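Local coordinates for glycoside hydrolase family protein (PDB 6Q2F) that probably hydrolyses alpha-L-rhamnosidic bonds, releasing terminal rhamnose from rhamnosylated compounds, as an alpha-L-rhamnosidase of the glycoside hydrolases, at residues N1096-Q1107 / T1120-S1130; D686-L694 / Q1111-P1119. One frame throughout, in Å; residues are numbered along the deposited sequence.

Interaction 1 of 2, residues N1096-Q1107 / T1120-S1130; sequences NTWVNRLIGDQQ and TYRADAPLRPS
Asn-1100 reads the backbone of Arg-1128 with both ends of its amide. Its OD1 accepts from Arg-1128 N at 2.8 Å, in the carbonyl plane and on a lone pair, while its ND2 gives a nearly straight bond (174°) to Arg-1128 O at 3.0 Å. With CG beside the backbone N (chi1 -74°), the amide reaches off the helix 1099-1105 to the irregular segment 1120-1130. A water bridges Asn-1100 ND2 to Ser-1130 OG.

Further along the helix the contact turns apolar. Ile-1103 pushes CD1 between Ala-1125 CB, 3.5 Å away, and Leu-1127 CD2, and its CG1 lies against Tyr-1121 CB. The Tyr-1121 ring takes Val-1099 CG1 over one face and Leu-1102 CD1 at its edge, 3.9 Å from CE2; its OH bonds to Pro-652 O. Arg-1128 passes its CD by Val-1099 CG2, and Thr-1097 CG2 sits 3.7 Å above one face of the guanidinium. Salt bridges from NH2 to Asp-659 and Asp-1056 hold that group from outside, and a water links its NE to Thr-1097 N. Thr-1097 OG1 also caps the helix start through a weak bond from Val-1099 N.

The contact packs a short helix of the galactose-binding-like region against the chain leading to strand 1131-1140: the paired amide bonds fix that chain's position and satisfy the buried Asn-1100 amide, while Val-1099, Leu-1102 and Ile-1103 pack against Tyr-1121, Ala-1125 and Leu-1127.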
loop_
_atom_site.group_PDB
_atom_site.type_symbol
_atom_site.label_atom_id
_atom_site.label_comp_id
_atom_site.label_asym_id
_atom_site.label_seq_id
_atom_site.Cartn_x
_atom_site.Cartn_y
_atom_site.Cartn_z
ATOM N N ASN A 1096 16.703 -27.628 0.797
ATOM C CA ASN A 1096 16.746 -26.697 -0.325
ATOM C C ASN A 1096 15.308 -26.380 -0.740
ATOM O O ASN A 1096 14.358 -26.734 -0.040
ATOM C CB ASN A 1096 17.566 -27.271 -1.478
ATOM C CG ASN A 1096 16.995 -28.571 -2.001
ATOM O OD1 ASN A 1096 16.174 -29.210 -1.334
ATOM N ND2 ASN A 1096 17.436 -28.983 -3.192
ATOM N N THR A 1097 15.153 -25.709 -1.881
ATOM C CA THR A 1097 13.839 -25.373 -2.418
ATOM C C THR A 1097 13.334 -26.485 -3.344
ATOM O O THR A 1097 14.062 -27.409 -3.712
ATOM C CB THR A 1097 13.877 -24.061 -3.200
ATOM O OG1 THR A 1097 14.713 -24.224 -4.354
ATOM C CG2 THR A 1097 14.392 -22.896 -2.330
ATOM N N TRP A 1098 12.062 -26.369 -3.734
ATOM C CA TRP A 1098 11.467 -27.288 -4.702
ATOM C C TRP A 1098 11.954 -27.080 -6.122
ATOM O O TRP A 1098 11.559 -27.860 -6.996
ATOM C CB TRP A 1098 9.944 -27.146 -4.717
ATOM C CG TRP A 1098 9.259 -27.955 -3.691
ATOM C CD1 TRP A 1098 8.593 -27.491 -2.574
ATOM C CD2 TRP A 1098 9.165 -29.382 -3.656
ATOM N NE1 TRP A 1098 8.084 -28.559 -1.861
ATOM C CE2 TRP A 1098 8.415 -29.726 -2.508
ATOM C CE3 TRP A 1098 9.624 -30.408 -4.498
ATOM C CZ2 TRP A 1098 8.131 -31.058 -2.169
ATOM C CZ3 TRP A 1098 9.331 -31.731 -4.163
ATOM C CH2 TRP A 1098 8.595 -32.042 -3.008
ATOM N N VAL A 1099 12.779 -26.062 -6.375
ATOM C CA VAL A 1099 13.067 -25.654 -7.750
ATOM C C VAL A 1099 13.663 -26.813 -8.549
ATOM O O VAL A 1099 13.265 -27.079 -9.691
ATOM C CB VAL A 1099 13.998 -24.427 -7.752
ATOM C CG1 VAL A 1099 14.537 -24.143 -9.149
ATOM C CG2 VAL A 1099 13.267 -23.216 -7.202
ATOM N N ASN A 1100 14.635 -27.512 -7.960
ATOM C CA ASN A 1100 15.416 -28.477 -8.720
ATOM C C ASN A 1100 14.585 -29.709 -9.060
ATOM O O ASN A 1100 14.682 -30.237 -10.169
ATOM C CB ASN A 1100 16.677 -28.867 -7.936
ATOM C CG ASN A 1100 17.738 -27.766 -7.920
ATOM O OD1 ASN A 1100 17.560 -26.700 -8.513
ATOM N ND2 ASN A 1100 18.855 -28.026 -7.236
ATOM N N ARG A 1101 13.771 -30.190 -8.117
ATOM C CA ARG A 1101 12.891 -31.324 -8.404
ATOM C C ARG A 1101 11.802 -30.951 -9.401
ATOM O O ARG A 1101 11.310 -31.817 -10.132
ATOM C CB ARG A 1101 12.255 -31.844 -7.113
ATOM C CG ARG A 1101 11.524 -33.165 -7.279
ATOM C CD ARG A 1101 12.505 -34.251 -7.781
ATOM N NE ARG A 1101 12.371 -34.521 -9.207
ATOM C CZ ARG A 1101 13.006 -35.497 -9.853
ATOM N NH1 ARG A 1101 13.823 -36.306 -9.201
ATOM N NH2 ARG A 1101 12.816 -35.673 -11.153
ATOM N N LEU A 1102 11.394 -29.681 -9.415
ATOM C CA LEU A 1102 10.470 -29.210 -10.437
ATOM C C LEU A 1102 11.134 -29.243 -11.804
ATOM O O LEU A 1102 10.560 -29.743 -12.775
ATOM C CB LEU A 1102 9.993 -27.792 -10.106
ATOM C CG LEU A 1102 9.002 -27.600 -8.955
ATOM C CD1 LEU A 1102 8.905 -26.126 -8.593
ATOM C CD2 LEU A 1102 7.623 -28.130 -9.370
ATOM N N ILE A 1103 12.351 -28.702 -11.897
ATOM C CA ILE A 1103 13.095 -28.801 -13.147
ATOM C C ILE A 1103 13.322 -30.260 -13.516
ATOM O O ILE A 1103 13.116 -30.664 -14.666
ATOM C CB ILE A 1103 14.412 -28.024 -13.032
ATOM C CG1 ILE A 1103 14.095 -26.544 -12.805
ATOM C CG2 ILE A 1103 15.259 -28.268 -14.278
ATOM C CD1 ILE A 1103 15.286 -25.731 -12.363
ATOM N N GLY A 1104 13.709 -31.081 -12.539
ATOM C CA GLY A 1104 13.951 -32.488 -12.816
ATOM C C GLY A 1104 12.746 -33.189 -13.404
ATOM O O GLY A 1104 12.890 -34.135 -14.178
ATOM N N ASP A 1105 11.539 -32.724 -13.068
ATOM C CA ASP A 1105 10.325 -33.359 -13.567
ATOM C C ASP A 1105 10.009 -32.976 -15.001
ATOM O O ASP A 1105 9.166 -33.626 -15.628
ATOM C CB ASP A 1105 9.138 -33.024 -12.670
ATOM C CG ASP A 1105 9.028 -33.960 -11.485
ATOM O OD1 ASP A 1105 9.953 -34.769 -11.277
ATOM O OD2 ASP A 1105 8.020 -33.875 -10.755
ATOM N N GLN A 1106 10.655 -31.944 -15.533
ATOM C CA GLN A 1106 10.506 -31.574 -16.932
ATOM C C GLN A 1106 11.446 -32.333 -17.852
ATOM O O GLN A 1106 11.333 -32.194 -19.074
ATOM C CB GLN A 1106 10.745 -30.073 -17.108
ATOM C CG GLN A 1106 9.704 -29.231 -16.447
ATOM C CD GLN A 1106 8.338 -29.455 -17.047
ATOM O OE1 GLN A 1106 7.406 -29.848 -16.348
ATOM N NE2 GLN A 1106 8.208 -29.211 -18.352
ATOM N N GLN A 1107 12.370 -33.114 -17.301
ATOM C CA GLN A 1107 13.351 -33.800 -18.130
ATOM C C GLN A 1107 12.690 -34.959 -18.868
ATOM O O GLN A 1107 11.796 -35.622 -18.337
ATOM C CB GLN A 1107 14.519 -34.311 -17.279
ATOM C CG GLN A 1107 15.233 -33.246 -16.463
ATOM C CD GLN A 1107 15.682 -32.064 -17.297
ATOM O OE1 GLN A 1107 15.364 -30.908 -16.986
ATOM N NE2 GLN A 1107 16.428 -32.339 -18.354
ATOM N N THR A 1120 5.864 -24.665 -14.113
ATOM C CA THR A 1120 6.714 -23.744 -13.370
ATOM C C THR A 1120 8.035 -23.472 -14.071
ATOM O O THR A 1120 8.399 -22.312 -14.276
ATOM C CB THR A 1120 6.975 -24.287 -11.953
ATOM O OG1 THR A 1120 7.693 -25.521 -12.040
ATOM C CG2 THR A 1120 5.660 -24.530 -11.203
ATOM N N TYR A 1121 8.766 -24.510 -14.454
ATOM C CA TYR A 1121 10.067 -24.327 -15.075
ATOM C C TYR A 1121 10.168 -25.131 -16.356
ATOM O O TYR A 1121 9.557 -26.190 -16.495
ATOM C CB TYR A 1121 11.204 -24.729 -14.122
ATOM C CG TYR A 1121 11.267 -23.837 -12.917
ATOM C CD1 TYR A 1121 11.993 -22.660 -12.945
ATOM C CD2 TYR A 1121 10.571 -24.155 -11.755
ATOM C CE1 TYR A 1121 12.037 -21.827 -11.846
ATOM C CE2 TYR A 1121 10.608 -23.331 -10.657
ATOM C CZ TYR A 1121 11.344 -22.166 -10.706
ATOM O OH TYR A 1121 11.385 -21.335 -9.610
ATOM N N ARG A 1122 10.947 -24.600 -17.289
ATOM C CA ARG A 1122 11.353 -25.342 -18.470
ATOM C C ARG A 1122 12.493 -26.287 -18.115
ATOM O O ARG A 1122 13.231 -26.065 -17.153
ATOM C CB ARG A 1122 11.797 -24.386 -19.577
ATOM C CG ARG A 1122 10.840 -23.243 -19.840
ATOM C CD ARG A 1122 11.603 -21.982 -20.238
ATOM N NE ARG A 1122 12.669 -22.284 -21.190
ATOM C CZ ARG A 1122 12.474 -22.477 -22.491
ATOM N NH1 ARG A 1122 11.250 -22.392 -23.002
ATOM N NH2 ARG A 1122 13.503 -22.752 -23.287
ATOM N N ALA A 1123 12.634 -27.353 -18.902
ATOM C CA ALA A 1123 13.751 -28.262 -18.694
ATOM C C ALA A 1123 15.090 -27.554 -18.844
ATOM O O ALA A 1123 16.095 -28.042 -18.322
ATOM C CB ALA A 1123 13.651 -29.444 -19.665
ATOM N N ASP A 1124 15.107 -26.411 -19.545
ATOM C CA ASP A 1124 16.302 -25.572 -19.646
ATOM C C ASP A 1124 16.788 -25.102 -18.285
ATOM O O ASP A 1124 17.996 -24.916 -18.091
ATOM C CB ASP A 1124 16.023 -24.311 -20.465
ATOM C CG ASP A 1124 15.473 -24.594 -21.815
ATOM O OD1 ASP A 1124 14.571 -25.454 -21.932
ATOM O OD2 ASP A 1124 15.933 -23.918 -22.756
ATOM N N ALA A 1125 15.853 -24.852 -17.362
ATOM C CA ALA A 1125 16.057 -23.908 -16.275
ATOM C C ALA A 1125 17.327 -24.245 -15.505
ATOM O O ALA A 1125 17.607 -25.429 -15.265
ATOM C CB ALA A 1125 14.853 -23.893 -15.334
ATOM N N PRO A 1126 18.135 -23.252 -15.157
ATOM C CA PRO A 1126 19.347 -23.525 -14.383
ATOM C C PRO A 1126 18.986 -23.959 -12.969
ATOM O O PRO A 1126 18.087 -23.394 -12.339
ATOM C CB PRO A 1126 20.072 -22.176 -14.394
ATOM C CG PRO A 1126 18.965 -21.177 -14.521
ATOM C CD PRO A 1126 17.935 -21.817 -15.410
ATOM N N LEU A 1127 19.678 -24.988 -12.480
ATOM C CA LEU A 1127 19.427 -25.466 -11.127
ATOM C C LEU A 1127 19.968 -24.488 -10.084
ATOM O O LEU A 1127 20.849 -23.674 -10.356
ATOM C CB LEU A 1127 20.061 -26.837 -10.910
ATOM C CG LEU A 1127 19.559 -27.964 -11.799
ATOM C CD1 LEU A 1127 20.294 -29.261 -11.444
ATOM C CD2 LEU A 1127 18.064 -28.121 -11.635
ATOM N N ARG A 1128 19.404 -24.570 -8.861
ATOM C CA ARG A 1128 19.978 -23.802 -7.764
ATOM C C ARG A 1128 21.052 -24.630 -7.061
ATOM O O ARG A 1128 20.925 -25.852 -6.963
ATOM C CB ARG A 1128 18.897 -23.402 -6.754
ATOM C CG ARG A 1128 17.941 -22.313 -7.254
ATOM C CD ARG A 1128 16.768 -22.095 -6.317
ATOM N NE ARG A 1128 17.201 -21.831 -4.950
ATOM C CZ ARG A 1128 16.999 -20.692 -4.286
ATOM N NH1 ARG A 1128 16.353 -19.674 -4.855
ATOM N NH2 ARG A 1128 17.439 -20.581 -3.037
ATOM N N PRO A 1129 22.124 -24.021 -6.564
ATOM C CA PRO A 1129 23.104 -24.797 -5.796
ATOM C C PRO A 1129 22.397 -25.510 -4.649
ATOM O O PRO A 1129 21.526 -24.939 -3.989
ATOM C CB PRO A 1129 24.089 -23.735 -5.293
ATOM C CG PRO A 1129 23.864 -22.540 -6.193
ATOM C CD PRO A 1129 22.399 -22.574 -6.504
ATOM N N SER A 1130 22.756 -26.777 -4.439
ATOM C CA SER A 1130 22.019 -27.640 -3.530
ATOM C C SER A 1130 22.961 -28.383 -2.586
ATOM O O SER A 1130 24.053 -28.809 -2.982
ATOM C CB SER A 1130 21.182 -28.650 -4.327
ATOM O OG SER A 1130 20.356 -29.390 -3.454
HETATM O O HOH W 1 18.928 -26.313 -4.552
HETATM O O HOH W 2 17.321 -24.317 -3.461
HETATM O O HOH W 3 19.090 -30.746 -5.957
#

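Interaction 2 of 2, residues D686-L694 / Q1111-P1119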
loop_
_atom_site.group_PDB
_atom_site.type_symbol
_atom_site.label_atom_id
_atom_site.label_comp_id
_atom_site.label_asym_id
_atom_site.label_seq_id
_atom_site.Cartn_x
_atom_site.Cartn_y
_atom_site.Cartn_z
ATOM N N ASP A 686 -2.522 -34.323 1.077
ATOM C CA ASP A 686 -1.076 -34.404 1.264
ATOM C C ASP A 686 -0.317 -34.859 0.017
ATOM O O ASP A 686 0.861 -34.506 -0.118
ATOM C CB ASP A 686 -0.737 -35.342 2.434
ATOM C CG ASP A 686 -1.351 -34.881 3.761
ATOM O OD1 ASP A 686 -1.763 -33.711 3.857
ATOM O OD2 ASP A 686 -1.414 -35.688 4.710
ATOM N N ASP A 687 -0.967 -35.575 -0.911
ATOM C CA ASP A 687 -0.243 -36.308 -1.956
ATOM C C ASP A 687 0.383 -35.383 -2.992
ATOM O O ASP A 687 1.462 -35.678 -3.515
ATOM C CB ASP A 687 -1.169 -37.309 -2.656
ATOM C CG ASP A 687 -2.523 -36.691 -3.067
ATOM O OD1 ASP A 687 -2.642 -35.453 -3.144
ATOM O OD2 ASP A 687 -3.475 -37.456 -3.324
ATOM N N LYS A 688 -0.267 -34.269 -3.313
ATOM C CA LYS A 688 0.218 -33.393 -4.376
ATOM C C LYS A 688 1.249 -32.424 -3.801
ATOM O O LYS A 688 0.908 -31.528 -3.020
ATOM C CB LYS A 688 -0.951 -32.672 -5.040
ATOM C CG LYS A 688 -1.638 -33.593 -6.085
ATOM C CD LYS A 688 -2.846 -32.966 -6.720
ATOM C CE LYS A 688 -3.423 -33.899 -7.808
ATOM N NZ LYS A 688 -3.951 -35.169 -7.235
ATOM N N LYS A 689 2.514 -32.619 -4.172
ATOM C CA LYS A 689 3.594 -31.751 -3.679
ATOM C C LYS A 689 4.288 -31.081 -4.861
ATOM O O LYS A 689 4.526 -31.732 -5.869
ATOM C CB LYS A 689 4.605 -32.550 -2.851
ATOM C CG LYS A 689 4.014 -33.314 -1.677
ATOM C CD LYS A 689 4.950 -34.442 -1.243
ATOM C CE LYS A 689 4.201 -35.496 -0.418
ATOM N NZ LYS A 689 3.727 -34.911 0.876
ATOM N N PRO A 690 4.605 -29.781 -4.745
ATOM C CA PRO A 690 4.284 -28.925 -3.606
ATOM C C PRO A 690 2.814 -28.518 -3.566
ATOM O O PRO A 690 2.377 -27.983 -2.557
ATOM C CB PRO A 690 5.176 -27.700 -3.824
ATOM C CG PRO A 690 5.356 -27.646 -5.298
ATOM C CD PRO A 690 5.437 -29.083 -5.735
ATOM N N GLY A 691 2.066 -28.786 -4.636
ATOM C CA GLY A 691 0.622 -28.618 -4.574
ATOM C C GLY A 691 0.071 -27.264 -4.997
ATOM O O GLY A 691 0.584 -26.638 -5.927
ATOM N N LEU A 692 -0.999 -26.814 -4.342
ATOM C CA LEU A 692 -1.683 -25.595 -4.757
ATOM C C LEU A 692 -0.869 -24.346 -4.435
ATOM O O LEU A 692 -0.063 -24.324 -3.502
ATOM C CB LEU A 692 -3.025 -25.480 -4.063
ATOM C CG LEU A 692 -4.054 -26.567 -4.294
ATOM C CD1 LEU A 692 -5.256 -26.220 -3.431
ATOM C CD2 LEU A 692 -4.414 -26.658 -5.738
ATOM N N SER A 693 -1.108 -23.307 -5.225
ATOM C CA SER A 693 -0.465 -22.015 -5.061
ATOM C C SER A 693 -1.532 -20.978 -5.372
ATOM O O SER A 693 -2.488 -21.277 -6.090
ATOM C CB SER A 693 0.716 -21.872 -6.019
ATOM O OG SER A 693 0.294 -21.982 -7.368
ATOM N N LEU A 694 -1.360 -19.754 -4.915
ATOM C CA LEU A 694 -2.314 -18.702 -5.201
ATOM C C LEU A 694 -1.975 -18.143 -6.553
ATOM O O LEU A 694 -1.316 -17.169 -6.663
ATOM C CB LEU A 694 -2.222 -17.605 -4.153
ATOM C CG LEU A 694 -2.919 -16.288 -4.452
ATOM C CD1 LEU A 694 -4.407 -16.447 -4.547
ATOM C CD2 LEU A 694 -2.574 -15.192 -3.480
ATOM N N GLN A 1111 10.365 -39.663 -14.147
ATOM C CA GLN A 1111 9.360 -40.126 -13.196
ATOM C C GLN A 1111 9.007 -38.953 -12.289
ATOM O O GLN A 1111 9.855 -38.475 -11.529
ATOM C CB GLN A 1111 9.882 -41.302 -12.375
ATOM C CG GLN A 1111 10.117 -42.573 -13.168
ATOM C CD GLN A 1111 10.703 -43.676 -12.302
ATOM O OE1 GLN A 1111 11.346 -43.395 -11.286
ATOM N NE2 GLN A 1111 10.475 -44.929 -12.688
ATOM N N LYS A 1112 7.767 -38.488 -12.369
ATOM C CA LYS A 1112 7.389 -37.193 -11.812
ATOM C C LYS A 1112 7.105 -37.287 -10.322
ATOM O O LYS A 1112 6.219 -38.026 -9.894
ATOM C CB LYS A 1112 6.188 -36.632 -12.565
ATOM C CG LYS A 1112 6.486 -36.404 -14.042
ATOM C CD LYS A 1112 6.476 -34.916 -14.354
ATOM C CE LYS A 1112 5.081 -34.335 -14.165
ATOM N NZ LYS A 1112 5.089 -32.840 -14.115
ATOM N N ILE A 1113 7.854 -36.519 -9.544
ATOM C CA ILE A 1113 7.642 -36.423 -8.106
ATOM C C ILE A 1113 6.614 -35.348 -7.775
ATOM O O ILE A 1113 5.809 -35.514 -6.856
ATOM C CB ILE A 1113 8.985 -36.147 -7.389
ATOM C CG1 ILE A 1113 9.981 -37.296 -7.612
ATOM C CG2 ILE A 1113 8.787 -35.904 -5.906
ATOM C CD1 ILE A 1113 9.472 -38.648 -7.208
ATOM N N THR A 1114 6.621 -34.243 -8.516
ATOM C CA THR A 1114 5.884 -33.056 -8.118
ATOM C C THR A 1114 4.560 -32.946 -8.857
ATOM O O THR A 1114 4.364 -33.523 -9.928
ATOM C CB THR A 1114 6.684 -31.776 -8.366
ATOM O OG1 THR A 1114 6.801 -31.567 -9.781
ATOM C CG2 THR A 1114 8.064 -31.872 -7.730
ATOM N N TRP A 1115 3.660 -32.176 -8.251
ATOM C CA TRP A 1115 2.434 -31.694 -8.872
ATOM C C TRP A 1115 2.283 -30.212 -8.562
ATOM O O TRP A 1115 2.431 -29.797 -7.403
ATOM C CB TRP A 1115 1.212 -32.455 -8.360
ATOM C CG TRP A 1115 -0.070 -32.061 -9.055
ATOM C CD1 TRP A 1115 -0.679 -32.734 -10.077
ATOM C CD2 TRP A 1115 -0.882 -30.910 -8.791
ATOM N NE1 TRP A 1115 -1.821 -32.078 -10.456
ATOM C CE2 TRP A 1115 -1.973 -30.957 -9.679
ATOM C CE3 TRP A 1115 -0.800 -29.847 -7.877
ATOM C CZ2 TRP A 1115 -2.972 -29.981 -9.693
ATOM C CZ3 TRP A 1115 -1.790 -28.873 -7.899
ATOM C CH2 TRP A 1115 -2.867 -28.952 -8.797
ATOM N N THR A 1116 2.026 -29.415 -9.600
ATOM C CA THR A 1116 1.612 -28.025 -9.467
ATOM C C THR A 1116 0.459 -27.798 -10.433
ATOM O O THR A 1116 0.288 -28.546 -11.396
ATOM C CB THR A 1116 2.732 -27.021 -9.783
ATOM O OG1 THR A 1116 3.112 -27.145 -11.160
ATOM C CG2 THR A 1116 3.961 -27.252 -8.883
ATOM N N ALA A 1117 -0.311 -26.729 -10.186
ATOM C CA ALA A 1117 -1.472 -26.430 -11.020
ATOM C C ALA A 1117 -1.066 -26.077 -12.447
ATOM O O ALA A 1117 -1.614 -26.626 -13.410
ATOM C CB ALA A 1117 -2.281 -25.295 -10.401
HETATM N N MSE A 1118 -0.127 -25.147 -12.604
HETATM C CA MSE A 1118 0.358 -24.739 -13.918
HETATM C C MSE A 1118 1.855 -25.055 -13.985
HETATM O O MSE A 1118 2.479 -25.333 -12.960
HETATM C CB MSE A 1118 0.080 -23.246 -14.179
HETATM C CG MSE A 1118 -1.396 -22.869 -14.395
HETATM SE SE MSE A 1118 -2.373 -23.837 -15.798
HETATM C CE MSE A 1118 -1.299 -23.416 -17.366
ATOM N N PRO A 1119 2.443 -25.062 -15.179
ATOM C CA PRO A 1119 3.872 -25.381 -15.266
ATOM C C PRO A 1119 4.718 -24.271 -14.660
ATOM O O PRO A 1119 4.339 -23.099 -14.651
ATOM C CB PRO A 1119 4.122 -25.539 -16.772
ATOM C CG PRO A 1119 2.996 -24.803 -17.426
ATOM C CD PRO A 1119 1.820 -24.936 -16.509
HETATM O O HOH W 4 3.391 -34.880 -5.825
HETATM O O HOH W 5 0.321 -24.859 -8.196
#
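Two backbone bonds join the segments: Trp-1115 N gives to Lys-689 O at 2.6 Å, arriving from above the carbonyl plane, and Gly-691 N gives to Trp-1115 O at 3.0 Å, nearly in line with the C=O. They make a short parallel bridge of Pro-690 with Trp-1115, the peptide before Pro-690 being cis. Two waters extend it: one accepts from Lys-689 N and lies 2.7 Å from Ile-1113 O, the other connects Gly-691 O with Ala-1117 N.

With CG anti to the backbone N (chi1 -176°), the Trp-1115 indole swings out to lie flat against the side chain of Lys-688, its edge toward Gly-691. Lys-688 runs over one face, with CD 3.6 Å from the centroid of the five-membered ring in a CH-pi contact; its NZ is farther off and adds at most a weak cation-pi attraction. Ala-1117 N is above the opposite face, and Leu-692 CD2 approaches CZ3 at 4.1 Å. Were Trp-1115 replaced by an alanine, Lys-688 would probably lose the flat surface its aliphatic chain lies on, and a gap would probably open beside Gly-691 and Leu-692. Away from the indole, on the other side of the bridge, Pro-690 CG packs on Thr-1116 CG2 at 3.9 Å.

Outward, Thr-1114 and Thr-1116 rest on Leu-1102 of helix 1099-1105, Pro-690 touches Trp-1098, and Leu-692 packs on Met-62 of strand 56-62.

In the fold
The centres of the two interactions lie about 13 Å apart, and their segments alternate along the chain: 686-694, 1096-1107, 1111-1119, then 1120-1130. Helix 1099-1105 is common ground. The excursion that follows it leaves to pair with 690-691, then returns along the helix before entering strand 1131-1140. Asp-1105 ties the two together, its OD2 2.7 Å from Thr-1114 N in a probable hydrogen bond. Interaction 1 stays within the C-terminal galactose-binding-like region, whereas interaction 2 reaches 417 residues back to the segment with short strand 690-691, which follows strand 674-677 of the mixed, mainly parallel sheet in the rhamnosidase region. Interaction 2 thus joins the two regions directly, and interaction 1 packs the returning part of the same excursion against the helix.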